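Non-ribosomal peptide synthetase (Methanobrevibacter ruminantium, PDB 6VTJ) probably releases a carrier-bound peptide by NAD(P)H-dependent reduction of its thioester, through a thiolation (peptide carrier) domain joined to a reductase domain. Local coordinates at residues N250-L262 with K309-L321. Sequence-based numbering, arbitrary orientation.
Sequences NIKYVQISTISVL and KGLPVKIIRVGNL
Strands 252-258 and 313-318 pair in parallel, and seven backbone hydrogen bonds form a ladder from Y253 N to P312 O (3.1 Å), just before one strand, through to I259 N, just past the other, bonded to V318 O (2.9 Å). S257 N and V318 N each approach their acceptors, I316 O and S257 O, from above the carbonyl plane, although both bonds are nearly straight at the hydrogen. A water accepts from T258 OG1 and donates to V318 O and G319 O, bridging the strand ends.

Apolar contacts line one face, where V254 CG1 meets I316 CD1 (3.9 Å) and I256 CG2 meets V318 CG2 (4.0 Å). On the face of S257, R317 runs extended from CG to NE (chi2 169°, chi3 176°), which carries its guanidinium to V261 and L262; V261 CG2 lies over one face of that group, 3.4 Å from NE, with L262 CD2 on the same side. E300 forms a salt bridge with R317 NH2 through OE1 and a hydrogen bond with S257 OG through OE2, and H387 NE2 is hydrogen-bonded to NH1; a leucine in place of R317 would probably leave E300 without its cationic mate.

Such parallel pairing is characteristic of the Rossmann-like reductase core: helix 291-308 makes the crossover between the strands, which strands 213-216 and 385-388 flank, and the side chain of T258 lies about 8 Å from the bound 4'-phosphopantetheine.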
# COMPACT_ATOMS: atom_id res chain seq x y z
N ASN A 250 4.95 -21.29 -19.79
CA ASN A 250 3.62 -20.78 -20.11
C ASN A 250 2.88 -20.26 -18.88
O ASN A 250 1.65 -20.35 -18.81
CB ASN A 250 2.79 -21.86 -20.79
CG ASN A 250 2.79 -23.15 -20.01
OD1 ASN A 250 3.71 -23.42 -19.22
ND2 ASN A 250 1.75 -23.96 -20.21
N ILE A 251 3.60 -19.71 -17.90
CA ILE A 251 2.97 -19.15 -16.70
C ILE A 251 3.18 -17.64 -16.74
O ILE A 251 4.31 -17.16 -16.63
CB ILE A 251 3.53 -19.76 -15.41
CG1 ILE A 251 3.36 -21.28 -15.42
CG2 ILE A 251 2.80 -19.20 -14.20
CD1 ILE A 251 3.94 -21.98 -14.19
N LYS A 252 2.08 -16.90 -16.92
CA LYS A 252 2.04 -15.46 -16.70
C LYS A 252 2.27 -15.14 -15.22
O LYS A 252 1.77 -15.83 -14.34
CB LYS A 252 0.66 -14.93 -17.08
CG LYS A 252 0.48 -14.36 -18.44
CD LYS A 252 -0.85 -13.58 -18.47
CE LYS A 252 -1.99 -14.42 -17.97
NZ LYS A 252 -2.22 -15.62 -18.82
N TYR A 253 2.97 -14.03 -14.95
CA TYR A 253 3.14 -13.53 -13.59
C TYR A 253 2.59 -12.11 -13.52
O TYR A 253 3.14 -11.19 -14.13
CB TYR A 253 4.61 -13.57 -13.17
CG TYR A 253 4.81 -13.25 -11.70
CD1 TYR A 253 4.93 -11.94 -11.26
CD2 TYR A 253 4.88 -14.27 -10.75
CE1 TYR A 253 5.10 -11.66 -9.91
CE2 TYR A 253 5.07 -13.99 -9.41
CZ TYR A 253 5.17 -12.69 -9.00
OH TYR A 253 5.36 -12.41 -7.66
N VAL A 254 1.53 -11.92 -12.75
CA VAL A 254 0.90 -10.63 -12.56
C VAL A 254 1.23 -10.14 -11.16
O VAL A 254 0.78 -10.72 -10.16
CB VAL A 254 -0.61 -10.72 -12.76
CG1 VAL A 254 -1.23 -9.35 -12.53
CG2 VAL A 254 -0.90 -11.24 -14.17
N GLN A 255 1.99 -9.06 -11.08
CA GLN A 255 2.37 -8.44 -9.82
C GLN A 255 1.41 -7.29 -9.53
O GLN A 255 1.19 -6.44 -10.40
CB GLN A 255 3.82 -7.93 -9.92
CG GLN A 255 4.22 -6.89 -8.84
CD GLN A 255 4.36 -7.49 -7.45
OE1 GLN A 255 3.90 -8.60 -7.19
NE2 GLN A 255 5.02 -6.75 -6.56
N ILE A 256 0.82 -7.27 -8.34
CA ILE A 256 0.07 -6.10 -7.91
C ILE A 256 1.06 -5.14 -7.28
O ILE A 256 1.80 -5.51 -6.37
CB ILE A 256 -1.04 -6.46 -6.92
CG1 ILE A 256 -1.90 -7.61 -7.47
CG2 ILE A 256 -1.83 -5.21 -6.54
CD1 ILE A 256 -2.48 -7.37 -8.91
N SER A 257 1.09 -3.91 -7.79
CA SER A 257 2.08 -2.94 -7.34
C SER A 257 1.36 -1.70 -6.82
O SER A 257 0.16 -1.74 -6.52
CB SER A 257 3.03 -2.58 -8.49
OG SER A 257 4.20 -1.90 -8.02
N THR A 258 2.08 -0.60 -6.67
CA THR A 258 1.50 0.63 -6.16
C THR A 258 1.84 1.77 -7.10
O THR A 258 2.94 1.82 -7.67
CB THR A 258 1.99 0.96 -4.71
OG1 THR A 258 1.54 2.26 -4.34
CG2 THR A 258 3.53 0.95 -4.61
N ILE A 259 0.88 2.68 -7.29
CA ILE A 259 1.14 3.90 -8.04
C ILE A 259 2.21 4.74 -7.36
O ILE A 259 2.82 5.60 -8.01
CB ILE A 259 -0.18 4.70 -8.20
CG1 ILE A 259 -0.09 5.68 -9.37
CG2 ILE A 259 -0.54 5.42 -6.88
CD1 ILE A 259 0.19 4.99 -10.71
N SER A 260 2.45 4.53 -6.07
CA SER A 260 3.41 5.35 -5.34
C SER A 260 4.86 5.13 -5.77
O SER A 260 5.73 5.86 -5.28
CB SER A 260 3.32 5.07 -3.83
OG SER A 260 2.03 5.43 -3.35
N VAL A 261 5.14 4.17 -6.66
CA VAL A 261 6.52 4.05 -7.14
C VAL A 261 6.89 5.26 -7.97
O VAL A 261 8.06 5.64 -8.01
CB VAL A 261 6.80 2.75 -7.91
CG1 VAL A 261 6.58 1.53 -7.02
CG2 VAL A 261 5.98 2.68 -9.19
N LEU A 262 5.92 5.90 -8.63
CA LEU A 262 6.13 7.23 -9.22
C LEU A 262 5.99 8.25 -8.09
O LEU A 262 4.98 8.93 -7.92
CB LEU A 262 5.14 7.49 -10.35
CG LEU A 262 5.03 6.32 -11.32
CD1 LEU A 262 4.05 6.65 -12.42
CD2 LEU A 262 6.40 5.94 -11.91
N LYS A 309 13.91 -11.51 -20.00
CA LYS A 309 14.35 -12.86 -20.32
C LYS A 309 13.26 -13.72 -20.94
O LYS A 309 13.51 -14.88 -21.26
CB LYS A 309 14.90 -13.57 -19.07
CG LYS A 309 16.16 -12.94 -18.49
CD LYS A 309 17.18 -12.65 -19.59
N GLY A 310 12.05 -13.20 -21.12
CA GLY A 310 11.02 -13.94 -21.85
C GLY A 310 9.82 -14.36 -21.03
O GLY A 310 8.89 -14.95 -21.60
N LEU A 311 9.79 -14.11 -19.73
CA LEU A 311 8.59 -14.37 -18.94
C LEU A 311 7.47 -13.40 -19.33
O LEU A 311 7.69 -12.19 -19.36
CB LEU A 311 8.89 -14.23 -17.45
CG LEU A 311 7.82 -14.78 -16.50
CD1 LEU A 311 7.64 -16.29 -16.70
CD2 LEU A 311 8.17 -14.46 -15.05
N PRO A 312 6.27 -13.89 -19.64
CA PRO A 312 5.13 -12.97 -19.78
C PRO A 312 4.70 -12.42 -18.42
O PRO A 312 4.45 -13.19 -17.49
CB PRO A 312 4.04 -13.85 -20.41
CG PRO A 312 4.42 -15.23 -20.02
CD PRO A 312 5.91 -15.28 -19.94
N VAL A 313 4.63 -11.09 -18.30
CA VAL A 313 4.36 -10.44 -17.02
C VAL A 313 3.43 -9.26 -17.20
O VAL A 313 3.33 -8.66 -18.28
CB VAL A 313 5.64 -9.94 -16.30
CG1 VAL A 313 6.71 -11.02 -16.21
CG2 VAL A 313 6.19 -8.71 -17.00
N LYS A 314 2.74 -8.92 -16.10
CA LYS A 314 2.01 -7.68 -15.94
C LYS A 314 2.34 -7.07 -14.59
O LYS A 314 2.54 -7.77 -13.59
CB LYS A 314 0.49 -7.86 -16.04
CG LYS A 314 0.03 -8.86 -17.08
CD LYS A 314 -0.65 -8.18 -18.22
CE LYS A 314 -0.99 -9.15 -19.35
NZ LYS A 314 -0.43 -8.57 -20.61
N ILE A 315 2.38 -5.75 -14.57
CA ILE A 315 2.49 -4.99 -13.35
C ILE A 315 1.27 -4.07 -13.30
O ILE A 315 1.10 -3.21 -14.17
CB ILE A 315 3.81 -4.20 -13.29
CG1 ILE A 315 4.98 -5.19 -13.18
CG2 ILE A 315 3.78 -3.21 -12.14
CD1 ILE A 315 6.33 -4.58 -13.42
N ILE A 316 0.43 -4.26 -12.30
CA ILE A 316 -0.81 -3.52 -12.14
C ILE A 316 -0.62 -2.63 -10.92
O ILE A 316 -0.74 -3.09 -9.78
CB ILE A 316 -2.01 -4.46 -11.99
CG1 ILE A 316 -2.22 -5.30 -13.26
CG2 ILE A 316 -3.29 -3.68 -11.64
CD1 ILE A 316 -3.45 -6.22 -13.19
N ARG A 317 -0.31 -1.35 -11.13
CA ARG A 317 -0.20 -0.40 -10.03
C ARG A 317 -1.59 0.03 -9.54
O ARG A 317 -2.38 0.57 -10.31
CB ARG A 317 0.61 0.83 -10.46
CG ARG A 317 2.03 0.49 -10.83
CD ARG A 317 2.73 1.65 -11.50
NE ARG A 317 4.13 1.33 -11.76
CZ ARG A 317 4.86 1.90 -12.70
NH1 ARG A 317 4.32 2.84 -13.49
NH2 ARG A 317 6.14 1.55 -12.85
N VAL A 318 -1.87 -0.20 -8.26
CA VAL A 318 -3.15 0.21 -7.69
C VAL A 318 -2.93 1.42 -6.78
O VAL A 318 -1.80 1.79 -6.45
CB VAL A 318 -3.88 -0.95 -6.96
CG1 VAL A 318 -4.21 -2.07 -7.96
CG2 VAL A 318 -3.08 -1.46 -5.76
N GLY A 319 -4.03 2.05 -6.40
CA GLY A 319 -3.94 3.30 -5.68
C GLY A 319 -4.47 3.23 -4.26
O GLY A 319 -3.93 2.50 -3.43
N ASN A 320 -5.52 3.99 -3.99
CA ASN A 320 -6.12 4.13 -2.66
C ASN A 320 -7.25 3.11 -2.53
O ASN A 320 -8.40 3.37 -2.91
CB ASN A 320 -6.60 5.57 -2.47
CG ASN A 320 -7.24 5.82 -1.10
OD1 ASN A 320 -6.87 5.22 -0.09
ND2 ASN A 320 -8.20 6.73 -1.07
N LEU A 321 -6.93 1.94 -1.97
CA LEU A 321 -7.84 0.80 -1.92
C LEU A 321 -8.93 1.03 -0.88
O LEU A 321 -8.67 0.96 0.33
CB LEU A 321 -7.08 -0.49 -1.62
CG LEU A 321 -6.01 -0.89 -2.64
CD1 LEU A 321 -5.43 -2.23 -2.29
CD2 LEU A 321 -6.59 -0.91 -4.06
O HOH W 1 -1.33 1.93 -3.43